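Local coordinates for uncharacterized protein (Ruminococcus gnavus, PDB 4QAN) that is of unknown function but has a cystatin-like fold, belongs as a divergent member to the NTF2-like superfamily, and can bind a magnesium ion, at residues A[65-70]-A[175-180]; A[59-64]-A[291-296]; A[75-80]-A[92-97]; A[141-146]-A[158-163]; A[46-51]-A[207-212]. All coordinates share one frame; numbering follows the deposited sequence. Where two conformers were deposited one is given.

Interaction 1: residues A[65-70]-A[175-180]; sequences AEELPG and EGLLYE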
# COMPACT_ATOMS: atom_id res chain seq x y z
N ALA A 65 13.87 -9.37 0.85
CA ALA A 65 13.41 -10.62 0.23
C ALA A 65 14.06 -11.85 0.89
O ALA A 65 13.41 -12.89 1.04
CB ALA A 65 13.70 -10.60 -1.27
N GLU A 66 15.32 -11.72 1.27
CA GLU A 66 16.02 -12.80 1.96
C GLU A 66 15.40 -13.09 3.34
O GLU A 66 15.29 -14.24 3.75
CB GLU A 66 17.52 -12.48 2.04
CG GLU A 66 18.19 -12.52 0.67
CD GLU A 66 19.66 -12.13 0.67
OE1 GLU A 66 20.06 -11.29 1.51
OE2 GLU A 66 20.41 -12.66 -0.17
N GLU A 67 14.96 -12.04 4.03
CA GLU A 67 14.25 -12.18 5.30
C GLU A 67 12.83 -12.78 5.17
O GLU A 67 12.33 -13.39 6.12
CB GLU A 67 14.20 -10.81 5.99
CG GLU A 67 13.26 -10.68 7.18
CD GLU A 67 13.66 -11.50 8.40
OE1 GLU A 67 14.80 -12.04 8.43
OE2 GLU A 67 12.84 -11.58 9.35
N LEU A 68 12.18 -12.62 4.01
CA LEU A 68 10.80 -13.10 3.83
C LEU A 68 10.64 -14.04 2.63
O LEU A 68 9.85 -13.76 1.72
CB LEU A 68 9.87 -11.90 3.67
CG LEU A 68 10.03 -10.75 4.66
CD1 LEU A 68 9.22 -9.55 4.21
CD2 LEU A 68 9.62 -11.18 6.06
N PRO A 69 11.36 -15.17 2.63
CA PRO A 69 11.45 -16.01 1.42
C PRO A 69 10.13 -16.65 0.96
O PRO A 69 9.99 -16.98 -0.22
CB PRO A 69 12.46 -17.08 1.83
CG PRO A 69 12.30 -17.19 3.31
CD PRO A 69 12.01 -15.80 3.79
N GLY A 70 9.18 -16.82 1.88
CA GLY A 70 7.86 -17.37 1.58
C GLY A 70 6.86 -16.37 1.02
O GLY A 70 5.77 -16.75 0.62
N GLU A 175 5.98 -7.19 16.16
CA GLU A 175 7.38 -7.62 16.10
C GLU A 175 7.82 -7.92 14.67
O GLU A 175 7.05 -8.46 13.89
CB GLU A 175 7.52 -8.89 16.93
CG GLU A 175 8.88 -9.13 17.53
CD GLU A 175 8.84 -10.31 18.49
OE1 GLU A 175 8.49 -11.42 18.04
OE2 GLU A 175 9.14 -10.11 19.69
N GLY A 176 9.06 -7.59 14.34
CA GLY A 176 9.63 -7.89 13.03
C GLY A 176 9.28 -6.85 11.98
O GLY A 176 9.05 -5.68 12.29
N LEU A 177 9.25 -7.30 10.72
CA LEU A 177 8.95 -6.44 9.60
C LEU A 177 7.45 -6.31 9.43
O LEU A 177 6.70 -7.26 9.66
CB LEU A 177 9.55 -7.00 8.30
CG LEU A 177 11.07 -7.03 8.13
CD1 LEU A 177 11.40 -7.52 6.73
CD2 LEU A 177 11.72 -5.68 8.38
N LEU A 178 7.03 -5.13 8.97
CA LEU A 178 5.64 -4.86 8.59
C LEU A 178 5.01 -5.98 7.74
O LEU A 178 3.83 -6.28 7.90
CB LEU A 178 5.56 -3.54 7.84
CG LEU A 178 4.17 -3.05 7.42
CD1 LEU A 178 3.28 -2.81 8.63
CD2 LEU A 178 4.29 -1.78 6.58
N TYR A 179 5.78 -6.61 6.86
CA TYR A 179 5.18 -7.53 5.90
C TYR A 179 5.15 -8.98 6.38
O TYR A 179 4.68 -9.85 5.65
CB TYR A 179 5.88 -7.44 4.55
CG TYR A 179 6.31 -6.04 4.20
CD1 TYR A 179 5.39 -5.06 3.88
CD2 TYR A 179 7.65 -5.69 4.23
CE1 TYR A 179 5.79 -3.77 3.58
CE2 TYR A 179 8.06 -4.42 3.93
CZ TYR A 179 7.14 -3.46 3.61
OH TYR A 179 7.60 -2.20 3.34
N GLU A 180 5.63 -9.25 7.59
CA GLU A 180 5.57 -10.62 8.10
C GLU A 180 4.14 -10.98 8.43
O GLU A 180 3.35 -10.13 8.83
CB GLU A 180 6.47 -10.80 9.31
CG GLU A 180 7.95 -10.72 8.98
CD GLU A 180 8.82 -10.93 10.19
OE1 GLU A 180 8.43 -11.73 11.07
OE2 GLU A 180 9.90 -10.29 10.26
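Leu-68 pushes its forked end into the turn formed by residues 177-180, and each of its methyls finds a different wall. Leu-68 CD1 lies 3.9 Å from Leu-177 CD1 and also meets CB of Tyr-179, approaching that ring at its edge, near the ring plane. The other methyl, Leu-68 CD2, rests on the aliphatic part of Glu-180, 3.4 Å from Glu-180 CG. A branched leucine suits this place because one side chain must fill two directions. Next to it, Glu-67 lends its methylene: Glu-67 CG touches Leu-177 CD1 at 3.7 Å. With CG anti to the backbone N (chi1 168°) and a bend at chi2, its carboxylate is brought round to its neighbour, Glu-67 OE2 to Glu-180 OE2 at 3.3 Å. Two acceptors this close would probably repel, but Arg-128 of helix 126-135 makes a salt bridge to both, which probably offsets their like charges. Glu-180 OE2 also accepts from Leu-177 N at 3.1 Å in an almost straight bond, the N-H coming from above the carboxylate plane. Gly-176 fits beside it, since its phi is positive and a CB there would run into that same oxygen. Further out, Leu-177 packs on Leu-132 and Tyr-179 on Met-94. Residues 177-180 form a type I beta turn, closed by the backbone bond from Glu-180 N to Leu-177 O, braced by the Glu-180 carboxylate and set against the C-terminal end of helix 61-67.

Interaction 2: residues A[59-64]-A[291-296]; sequences INFVKT and NKLRGK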
# COMPACT_ATOMS: atom_id res chain seq x y z
N ILE A 59 13.82 1.16 1.64
CA ILE A 59 13.86 -0.28 1.85
C ILE A 59 14.78 -1.02 0.87
O ILE A 59 14.77 -0.74 -0.32
CB ILE A 59 12.44 -0.91 1.84
CG1 ILE A 59 12.51 -2.34 2.37
CG2 ILE A 59 11.83 -0.87 0.45
CD1 ILE A 59 11.20 -2.85 2.92
N ASN A 60 15.56 -1.96 1.40
CA ASN A 60 16.48 -2.78 0.61
C ASN A 60 15.77 -4.01 0.09
O ASN A 60 15.48 -4.94 0.85
CB ASN A 60 17.67 -3.19 1.48
CG ASN A 60 18.76 -3.92 0.69
OD1 ASN A 60 18.50 -4.67 -0.25
ND2 ASN A 60 20.00 -3.72 1.12
N PHE A 61 15.50 -4.01 -1.21
CA PHE A 61 14.77 -5.07 -1.88
C PHE A 61 15.38 -6.44 -1.62
O PHE A 61 14.71 -7.34 -1.12
CB PHE A 61 14.73 -4.78 -3.39
CG PHE A 61 13.98 -5.79 -4.19
CD1 PHE A 61 14.61 -6.95 -4.64
CD2 PHE A 61 12.67 -5.58 -4.54
CE1 PHE A 61 13.92 -7.89 -5.38
CE2 PHE A 61 11.97 -6.52 -5.29
CZ PHE A 61 12.60 -7.68 -5.71
N VAL A 62 16.67 -6.57 -1.95
CA VAL A 62 17.38 -7.85 -1.83
C VAL A 62 17.35 -8.38 -0.41
O VAL A 62 16.95 -9.53 -0.18
CB VAL A 62 18.85 -7.74 -2.31
CG1 VAL A 62 19.68 -8.93 -1.83
CG2 VAL A 62 18.91 -7.64 -3.82
N LYS A 63 17.77 -7.56 0.55
CA LYS A 63 17.84 -8.00 1.94
C LYS A 63 16.47 -8.37 2.50
O LYS A 63 16.31 -9.40 3.16
CB LYS A 63 18.49 -6.93 2.82
CG LYS A 63 19.95 -6.65 2.49
CD LYS A 63 20.86 -7.82 2.84
CE LYS A 63 22.11 -7.83 1.97
NZ LYS A 63 22.76 -9.18 1.91
N THR A 64 15.47 -7.54 2.22
CA THR A 64 14.11 -7.78 2.68
C THR A 64 13.57 -9.10 2.11
O THR A 64 12.92 -9.87 2.82
CB THR A 64 13.19 -6.61 2.32
OG1 THR A 64 13.66 -5.42 2.97
CG2 THR A 64 11.79 -6.87 2.76
N ASN A 291 18.83 -9.71 -7.63
CA ASN A 291 19.19 -8.51 -8.39
C ASN A 291 18.65 -8.54 -9.82
O ASN A 291 18.14 -7.53 -10.29
CB ASN A 291 20.70 -8.27 -8.37
CG ASN A 291 21.13 -7.42 -7.19
OD1 ASN A 291 20.48 -6.42 -6.86
ND2 ASN A 291 22.21 -7.82 -6.54
N LYS A 292 18.71 -9.69 -10.49
CA LYS A 292 18.10 -9.79 -11.82
C LYS A 292 16.61 -9.47 -11.75
O LYS A 292 16.09 -8.72 -12.59
CB LYS A 292 18.32 -11.16 -12.46
CG LYS A 292 19.63 -11.29 -13.24
CD LYS A 292 20.85 -11.26 -12.32
CE LYS A 292 22.18 -11.24 -13.06
NZ LYS A 292 22.48 -12.54 -13.71
N LEU A 293 15.92 -10.01 -10.75
CA LEU A 293 14.48 -9.79 -10.62
C LEU A 293 14.21 -8.31 -10.36
O LEU A 293 13.30 -7.73 -10.93
CB LEU A 293 13.89 -10.68 -9.52
CG LEU A 293 12.44 -10.39 -9.11
CD1 LEU A 293 11.51 -10.54 -10.29
CD2 LEU A 293 12.01 -11.28 -7.95
N ARG A 294 15.01 -7.70 -9.49
CA ARG A 294 14.97 -6.26 -9.27
C ARG A 294 15.04 -5.50 -10.61
O ARG A 294 14.22 -4.63 -10.89
CB ARG A 294 16.14 -5.84 -8.37
CG ARG A 294 15.86 -4.64 -7.48
CD ARG A 294 17.01 -4.39 -6.51
NE ARG A 294 18.08 -3.59 -7.11
CZ ARG A 294 19.22 -3.27 -6.50
NH1 ARG A 294 19.47 -3.70 -5.27
NH2 ARG A 294 20.12 -2.54 -7.13
N GLY A 295 15.98 -5.89 -11.47
CA GLY A 295 16.21 -5.20 -12.74
C GLY A 295 15.03 -5.33 -13.66
O GLY A 295 14.71 -4.42 -14.42
N LYS A 296 14.36 -6.47 -13.57
CA LYS A 296 13.21 -6.81 -14.38
C LYS A 296 11.93 -6.04 -13.98
O LYS A 296 10.96 -5.99 -14.74
CB LYS A 296 13.01 -8.32 -14.23
CG LYS A 296 12.11 -9.01 -15.24
CD LYS A 296 12.40 -10.51 -15.20
CE LYS A 296 11.15 -11.35 -15.41
NZ LYS A 296 10.47 -11.01 -16.69
O HOH W 1 18.40 -4.62 -3.10
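Asn-60 and Arg-294 meet through a water molecule, which donates to Asn-60 OD1 and accepts from Arg-294 NH1 at 2.6 Å, lying in the guanidinium plane at its edge. The same water accepts from Val-62 N at 2.8 Å. Asn-60 is the N-cap of helix 61-67: its OD1 accepts from Lys-63 N at 3.1 Å, the bond nearly straight, so a short amide side chain serves both the helix end and the water bridge. Phe-61 follows, its ring swung anti to the backbone N (chi1 -179°) and out toward the second helix. There Arg-294 slides past in the opposite direction, placing CG over one face, 4.2 Å from the ring centroid, in a CH-pi contact displaced toward the rim. Leu-293 CD2 comes to the ring edge, 4.3 Å from Phe-61 CZ. The long arginine thus packs by its methylenes, while NH1 reaches the water and NE makes a long, weak ion pair with Asp-82. Val-62 uses CG2, which sits 3.6 Å from Asn-291 OD1, while that oxygen lies over one face of the guanidinium of Arg-294. Val-62 also touches Glu-287 and Leu-290, so helix 61-67 leans on helix 287-296 here, while Lys-63 and Thr-64 contact helix 126-135.

Interaction 3: residues A[75-80]-A[92-97]; sequences DLPAPT and AEMTKA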
# COMPACT_ATOMS: atom_id res chain seq x y z
N ASP A 75 2.66 -9.94 -3.28
CA ASP A 75 2.22 -9.65 -1.91
C ASP A 75 3.09 -8.61 -1.20
O ASP A 75 2.77 -8.20 -0.08
CB ASP A 75 2.12 -10.93 -1.08
CG ASP A 75 1.06 -11.90 -1.60
OD1 ASP A 75 0.09 -11.45 -2.25
OD2 ASP A 75 1.19 -13.11 -1.37
N LEU A 76 4.17 -8.17 -1.83
CA LEU A 76 4.99 -7.09 -1.29
C LEU A 76 4.76 -5.78 -2.06
O LEU A 76 4.58 -5.82 -3.28
CB LEU A 76 6.48 -7.47 -1.34
CG LEU A 76 6.94 -8.52 -0.31
CD1 LEU A 76 8.39 -8.92 -0.54
CD2 LEU A 76 6.75 -8.02 1.12
N PRO A 77 4.80 -4.62 -1.36
CA PRO A 77 4.65 -3.31 -2.04
C PRO A 77 5.68 -3.07 -3.14
O PRO A 77 6.77 -3.64 -3.10
CB PRO A 77 4.84 -2.28 -0.90
CG PRO A 77 4.55 -3.02 0.36
CD PRO A 77 4.91 -4.47 0.11
N ALA A 78 5.34 -2.23 -4.10
CA ALA A 78 6.18 -1.98 -5.28
C ALA A 78 7.53 -1.44 -4.87
O ALA A 78 7.63 -0.79 -3.82
CB ALA A 78 5.48 -1.01 -6.23
N PRO A 79 8.58 -1.68 -5.70
CA PRO A 79 9.97 -1.30 -5.41
C PRO A 79 10.31 0.19 -5.66
O PRO A 79 11.15 0.53 -6.50
CB PRO A 79 10.76 -2.23 -6.33
CG PRO A 79 9.88 -2.41 -7.50
CD PRO A 79 8.50 -2.50 -6.92
N THR A 80 9.67 1.05 -4.88
CA THR A 80 9.82 2.49 -5.03
C THR A 80 11.23 2.96 -4.69
O THR A 80 11.71 3.92 -5.27
CB THR A 80 8.79 3.24 -4.16
OG1 THR A 80 7.51 3.15 -4.78
CG2 THR A 80 9.14 4.70 -3.98
N ALA A 92 0.40 3.75 -0.94
CA ALA A 92 -0.96 3.30 -0.74
C ALA A 92 -1.05 1.91 -0.14
O ALA A 92 -1.88 1.68 0.73
CB ALA A 92 -1.75 3.39 -2.03
N GLU A 93 -0.22 0.98 -0.60
CA GLU A 93 -0.26 -0.35 0.00
C GLU A 93 0.23 -0.32 1.44
O GLU A 93 -0.35 -0.95 2.30
CB GLU A 93 0.53 -1.36 -0.81
CG GLU A 93 -0.15 -1.78 -2.09
CD GLU A 93 0.29 -3.15 -2.54
OE1 GLU A 93 -0.10 -4.12 -1.86
OE2 GLU A 93 1.01 -3.28 -3.56
N MSE A 94 1.29 0.42 1.70
CA MSE A 94 1.85 0.49 3.04
C MSE A 94 0.84 1.07 3.98
O MSE A 94 0.63 0.54 5.07
CB MSE A 94 3.12 1.33 3.04
CG MSE A 94 4.27 0.53 2.41
SE MSE A 94 5.93 1.52 2.75
CE MSE A 94 6.14 0.81 4.57
N THR A 95 0.18 2.14 3.55
CA THR A 95 -0.87 2.79 4.32
C THR A 95 -1.99 1.80 4.70
O THR A 95 -2.38 1.71 5.85
CB THR A 95 -1.42 4.03 3.56
OG1 THR A 95 -0.35 4.91 3.27
CG2 THR A 95 -2.44 4.80 4.38
N LYS A 96 -2.44 0.99 3.74
CA LYS A 96 -3.41 -0.07 4.06
C LYS A 96 -2.87 -1.05 5.12
O LYS A 96 -3.58 -1.38 6.07
CB LYS A 96 -3.79 -0.83 2.81
CG LYS A 96 -4.67 -2.07 3.03
CD LYS A 96 -4.69 -2.85 1.74
CE LYS A 96 -5.85 -3.82 1.67
NZ LYS A 96 -5.64 -5.01 2.53
N ALA A 97 -1.62 -1.47 4.98
CA ALA A 97 -1.02 -2.43 5.90
C ALA A 97 -0.98 -1.85 7.31
O ALA A 97 -1.31 -2.56 8.26
CB ALA A 97 0.37 -2.85 5.44
O HOH W 2 2.62 -1.36 -4.02
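Pro-77 is the apolar centre of this contact, set against Met-94 and Glu-93 on helix 87-108. Its ring carbon CG meets CG of Met-94, a selenomethionine in the crystal, at 4.1 Å, the two side chains crossing at about a right angle. CB of Pro-77 stands 4.4 Å from CB of Glu-93, and Glu-93 OE2 comes within 3.9 Å of Pro-77 CA. A proline suits the place: its rigid ring offers a compact apolar surface, and it has no amide N-H to satisfy.

The polar side is carried by water. Ala-78 N donates at 2.9 Å to a water that in turn donates to Glu-93 OE2 at 2.5 Å, so the loop backbone is tied to the helix indirectly. Glu-93 reaches this point because CG lies anti to its carbonyl carbon (chi1 -74°) and the chain then runs extended.

The positive partner comes from outside the two segments. Lys-268 of helix 254-275 forms a salt bridge with Glu-93 OE2 and a hydrogen bond with Leu-76 O, clasping both segments at once; the carboxylate oxygen therefore serves the water and the lysine, and is probably kept ionised by the latter.

Pro-77 and Ala-78 have polyproline II-like backbone angles, and Pro-79 then centres an inverse gamma turn, so the arrangement is that of an extended proline-rich loop folded back on the helix that follows it.

Interaction 4: residues A[141-146]-A[158-163]; sequences VSELEI and GFTAVQ
This is the body of the beta hairpin made by strands 140-150 and 153-164, part of the antiparallel sheet of the N-terminal half of the chain. Val-141, paired with Val-162, and Glu-143, paired with Thr-160, are non-hydrogen-bonded pairs. Between them Ser-142 and Ala-161 exchange two backbone bonds, Ser-142 N to Ala-161 O at 2.9 Å and Ala-161 N to Ser-142 O at 3.0 Å. Leu-144 and Phe-159 repeat the pattern: Leu-144 N to Phe-159 O is 2.9 Å and close to linear, whereas Phe-159 N to Leu-144 O is 3.1 Å and bent to 139°.

On one side of the sheet, branched residues interlock: Val-141 CG1 touches Thr-160 CG2 at 3.8 Å, and Val-141 CG2 meets Val-162 CG2 at 4.1 Å. Thr-160 keeps OG1 anti to its carbonyl carbon (chi1 -54°), turned to the carbonyl of Gly-176, while its methyl faces the valine. Helix 126-135 covers Val-141 and Glu-143. On the other side, Leu-144 CD1 rests on Ala-161 CB at 3.8 Å, and Ile-146 CD1 lies over one face of the Phe-159 ring, though modelled too close for its exact spacing to be trusted. Without the Phe-159 ring, as with an alanine here, Ile-146 is likely to lose its aromatic partner and a gap to open beside Met-34 of helix 27-39. The backbone bonds thus fix the register, while beta-branched and aromatic side chains adapt the two faces to different helices.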
# COMPACT_ATOMS: atom_id res chain seq x y z
N VAL A 141 17.59 0.23 13.96
CA VAL A 141 16.33 -0.42 14.28
C VAL A 141 16.33 -0.73 15.76
O VAL A 141 17.33 -1.21 16.30
CB VAL A 141 16.12 -1.72 13.47
CG1 VAL A 141 15.02 -2.58 14.07
CG2 VAL A 141 15.79 -1.39 12.03
N SER A 142 15.22 -0.46 16.43
CA SER A 142 15.09 -0.77 17.85
C SER A 142 13.79 -1.54 18.09
O SER A 142 12.71 -1.00 17.86
CB SER A 142 15.12 0.50 18.68
OG SER A 142 14.76 0.21 20.01
N GLU A 143 13.91 -2.79 18.53
CA GLU A 143 12.76 -3.63 18.84
C GLU A 143 12.38 -3.43 20.29
O GLU A 143 13.17 -3.74 21.18
CB GLU A 143 13.07 -5.10 18.58
CG GLU A 143 12.87 -5.54 17.13
CD GLU A 143 13.13 -7.02 16.94
OE1 GLU A 143 14.26 -7.46 17.27
OE2 GLU A 143 12.22 -7.75 16.47
N LEU A 144 11.18 -2.92 20.52
CA LEU A 144 10.73 -2.59 21.87
C LEU A 144 9.60 -3.48 22.32
O LEU A 144 8.71 -3.83 21.54
CB LEU A 144 10.28 -1.13 21.97
CG LEU A 144 11.40 -0.10 21.74
CD1 LEU A 144 11.38 0.40 20.31
CD2 LEU A 144 11.29 1.07 22.71
N GLU A 145 9.67 -3.88 23.58
CA GLU A 145 8.59 -4.55 24.27
C GLU A 145 7.85 -3.50 25.08
O GLU A 145 8.48 -2.74 25.82
CB GLU A 145 9.13 -5.62 25.22
CG GLU A 145 10.00 -6.68 24.57
CD GLU A 145 10.51 -7.69 25.58
OE1 GLU A 145 10.48 -7.40 26.80
OE2 GLU A 145 10.93 -8.79 25.16
N ILE A 146 6.53 -3.46 24.94
CA ILE A 146 5.73 -2.42 25.59
C ILE A 146 4.70 -3.07 26.50
O ILE A 146 3.92 -3.90 26.07
CB ILE A 146 5.04 -1.54 24.53
CG1 ILE A 146 6.08 -0.97 23.56
CG2 ILE A 146 4.25 -0.41 25.17
CD1 ILE A 146 5.48 -0.54 22.24
N GLY A 158 4.78 -5.56 20.94
CA GLY A 158 6.10 -5.46 20.33
C GLY A 158 6.07 -4.53 19.15
O GLY A 158 5.43 -4.83 18.15
N PHE A 159 6.73 -3.38 19.26
CA PHE A 159 6.88 -2.47 18.11
C PHE A 159 8.31 -2.52 17.57
O PHE A 159 9.29 -2.59 18.34
CB PHE A 159 6.56 -1.01 18.49
CG PHE A 159 5.12 -0.74 18.89
CD1 PHE A 159 4.13 -1.72 18.80
CD2 PHE A 159 4.76 0.52 19.33
CE1 PHE A 159 2.82 -1.45 19.18
CE2 PHE A 159 3.45 0.80 19.71
CZ PHE A 159 2.48 -0.18 19.63
N THR A 160 8.42 -2.46 16.24
CA THR A 160 9.70 -2.23 15.58
C THR A 160 9.80 -0.75 15.19
O THR A 160 9.10 -0.27 14.30
CB THR A 160 9.85 -3.11 14.33
OG1 THR A 160 9.65 -4.48 14.67
CG2 THR A 160 11.23 -2.93 13.71
N ALA A 161 10.68 -0.04 15.90
CA ALA A 161 10.93 1.38 15.66
C ALA A 161 12.16 1.52 14.78
O ALA A 161 13.12 0.76 14.92
CB ALA A 161 11.16 2.10 16.97
N VAL A 162 12.14 2.50 13.90
CA VAL A 162 13.23 2.68 12.94
C VAL A 162 13.71 4.12 12.92
O VAL A 162 12.92 5.04 13.14
CB VAL A 162 12.82 2.17 11.53
CG1 VAL A 162 11.72 3.03 10.91
CG2 VAL A 162 14.03 2.09 10.62
N GLN A 163 15.02 4.31 12.72
CA GLN A 163 15.59 5.64 12.59
C GLN A 163 16.15 5.88 11.19
O GLN A 163 16.89 5.04 10.64
CB GLN A 163 16.71 5.87 13.62
CG GLN A 163 17.09 7.33 13.79
CD GLN A 163 18.39 7.53 14.54
OE1 GLN A 163 19.40 6.90 14.22
NE2 GLN A 163 18.38 8.41 15.54

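Interaction 5: residues A[46-51]-A[207-212]; sequences ALRGCA and GANYFQ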
# COMPACT_ATOMS: atom_id res chain seq x y z
N ALA A 46 -2.06 8.25 14.08
CA ALA A 46 -1.29 6.99 14.01
C ALA A 46 -0.46 6.88 12.75
O ALA A 46 0.72 6.54 12.81
CB ALA A 46 -2.24 5.79 14.10
N LEU A 47 -1.09 7.13 11.60
CA LEU A 47 -0.42 7.06 10.31
C LEU A 47 0.84 7.93 10.23
O LEU A 47 1.87 7.49 9.73
CB LEU A 47 -1.38 7.47 9.19
CG LEU A 47 -2.41 6.37 8.87
CD1 LEU A 47 -3.46 6.87 7.89
CD2 LEU A 47 -1.72 5.14 8.33
N ARG A 48 0.73 9.15 10.75
CA ARG A 48 1.84 10.09 10.74
C ARG A 48 3.06 9.60 11.53
O ARG A 48 4.19 10.01 11.25
CB ARG A 48 1.36 11.44 11.29
CG ARG A 48 0.28 12.08 10.43
CD ARG A 48 -0.65 12.95 11.26
NE ARG A 48 -1.61 13.67 10.42
CZ ARG A 48 -1.48 14.94 10.02
NH1 ARG A 48 -0.42 15.67 10.34
NH2 ARG A 48 -2.44 15.47 9.27
N GLY A 49 2.82 8.72 12.51
CA GLY A 49 3.88 8.12 13.29
C GLY A 49 4.53 6.89 12.69
O GLY A 49 5.50 6.38 13.25
N CYS A 50 3.98 6.40 11.58
CA CYS A 50 4.54 5.25 10.87
C CYS A 50 5.58 5.69 9.84
O CYS A 50 5.54 6.82 9.35
CB CYS A 50 3.42 4.47 10.17
SG CYS A 50 2.10 3.87 11.26
N ALA A 51 6.48 4.79 9.49
CA ALA A 51 7.55 5.10 8.54
C ALA A 51 7.11 4.83 7.09
O ALA A 51 7.74 4.04 6.38
CB ALA A 51 8.80 4.28 8.88
N GLY A 207 4.19 15.07 11.00
CA GLY A 207 3.91 15.40 9.62
C GLY A 207 2.99 14.46 8.89
O GLY A 207 2.97 13.26 9.16
N ALA A 208 2.22 15.01 7.95
CA ALA A 208 1.33 14.23 7.11
C ALA A 208 2.18 13.38 6.16
O ALA A 208 3.15 13.86 5.61
CB ALA A 208 0.40 15.14 6.33
N ASN A 209 1.79 12.13 5.96
CA ASN A 209 2.59 11.20 5.17
C ASN A 209 1.78 10.15 4.45
O ASN A 209 2.28 9.06 4.21
CB ASN A 209 3.57 10.50 6.11
CG ASN A 209 2.86 9.70 7.18
OD1 ASN A 209 1.68 9.94 7.47
ND2 ASN A 209 3.55 8.75 7.77
N TYR A 210 0.53 10.47 4.15
CA TYR A 210 -0.34 9.59 3.37
C TYR A 210 -1.24 10.44 2.48
O TYR A 210 -1.34 11.64 2.68
CB TYR A 210 -1.18 8.71 4.31
CG TYR A 210 -2.18 9.44 5.19
CD1 TYR A 210 -1.80 10.02 6.39
CD2 TYR A 210 -3.51 9.54 4.82
CE1 TYR A 210 -2.72 10.69 7.19
CE2 TYR A 210 -4.43 10.20 5.60
CZ TYR A 210 -4.03 10.78 6.78
OH TYR A 210 -4.95 11.42 7.55
N PHE A 211 -1.91 9.82 1.51
CA PHE A 211 -2.82 10.54 0.65
C PHE A 211 -4.09 9.73 0.41
O PHE A 211 -4.07 8.49 0.50
CB PHE A 211 -2.14 10.86 -0.69
CG PHE A 211 -1.92 9.65 -1.55
CD1 PHE A 211 -0.77 8.90 -1.43
CD2 PHE A 211 -2.89 9.26 -2.46
CE1 PHE A 211 -0.58 7.77 -2.21
CE2 PHE A 211 -2.70 8.14 -3.25
CZ PHE A 211 -1.54 7.39 -3.12
N GLN A 212 -5.18 10.46 0.14
CA GLN A 212 -6.46 9.87 -0.26
C GLN A 212 -6.80 10.52 -1.62
O GLN A 212 -6.99 11.73 -1.71
CB GLN A 212 -7.55 10.14 0.81
CG GLN A 212 -8.77 9.20 0.75
CD GLN A 212 -9.73 9.33 1.94
OE1 GLN A 212 -9.37 9.07 3.09
NE2 GLN A 212 -10.98 9.70 1.66
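The ring of Tyr-210 carries Leu-47 CD1 squarely over the centre of one face, 3.8 Å from the centroid and 7° off the normal, a CH-pi contact, while Leu-47 CB meets Tyr-210 CD1 at 3.8 Å. Asn-209 OD1 lies at the edge of the same ring, in its plane. The guanidinium of Arg-48 has Ala-208 CA 3.9 Å above one of its faces, toward the rim; small residues at 207 and 208 let the flat group lie along the chain. The amide of Asn-209 is the polar link. Its ND2 donates to Leu-47 O at 2.9 Å, the oxygen lying in the amide plane. That carbonyl also receives Cys-50 N, and the two donors come from opposite faces of its plane. Asn-209 OD1 sits 3.3 Å from Arg-48 CA. The amide gets there because CG stands between the backbone N and the carbonyl carbon (chi1 61°). A leucine here would probably cost the carbonyl of Leu-47 its second donor and put apolar bulk against the helix end.

Arg-48 itself turns back to Asp-44 in a salt bridge and to Thr-206 O, and the hydroxyl of Tyr-210 is bonded to Thr-252. The loop 207-212 therefore lies across the end of helix 43-48, with Leu-47 also touching Thr-95 of helix 87-108, Tyr-210 touching Leu-257 of helix 254-275, and Gly-49 and Ala-51 hydrogen-bonded to Ile-170 of strand 167-172.

Interactions 1, 4 and 5 are largely buried, whereas 2 and 3 are partly buried and add water bridges to direct packing. Interaction 4 alone is held by strand-to-strand backbone bonds; interaction 5 has a single direct amide bond, and interactions 1 to 3 none. Interactions 1 and 2 share helix 61-67, using its C-terminal and N-terminal ends respectively. Tyr-179 joins three contacts, packing on Ile-59 of interaction 2 and on Pro-77 and Met-94 of interaction 3. Gly-176 O probably bonds Thr-160 OG1, linking interaction 1 to the hairpin. Thr-95 packs on Leu-47 and Tyr-210, so helix 87-108 connects interactions 3 and 5, and Val-162 on Ala-51 joins interactions 4 and 5.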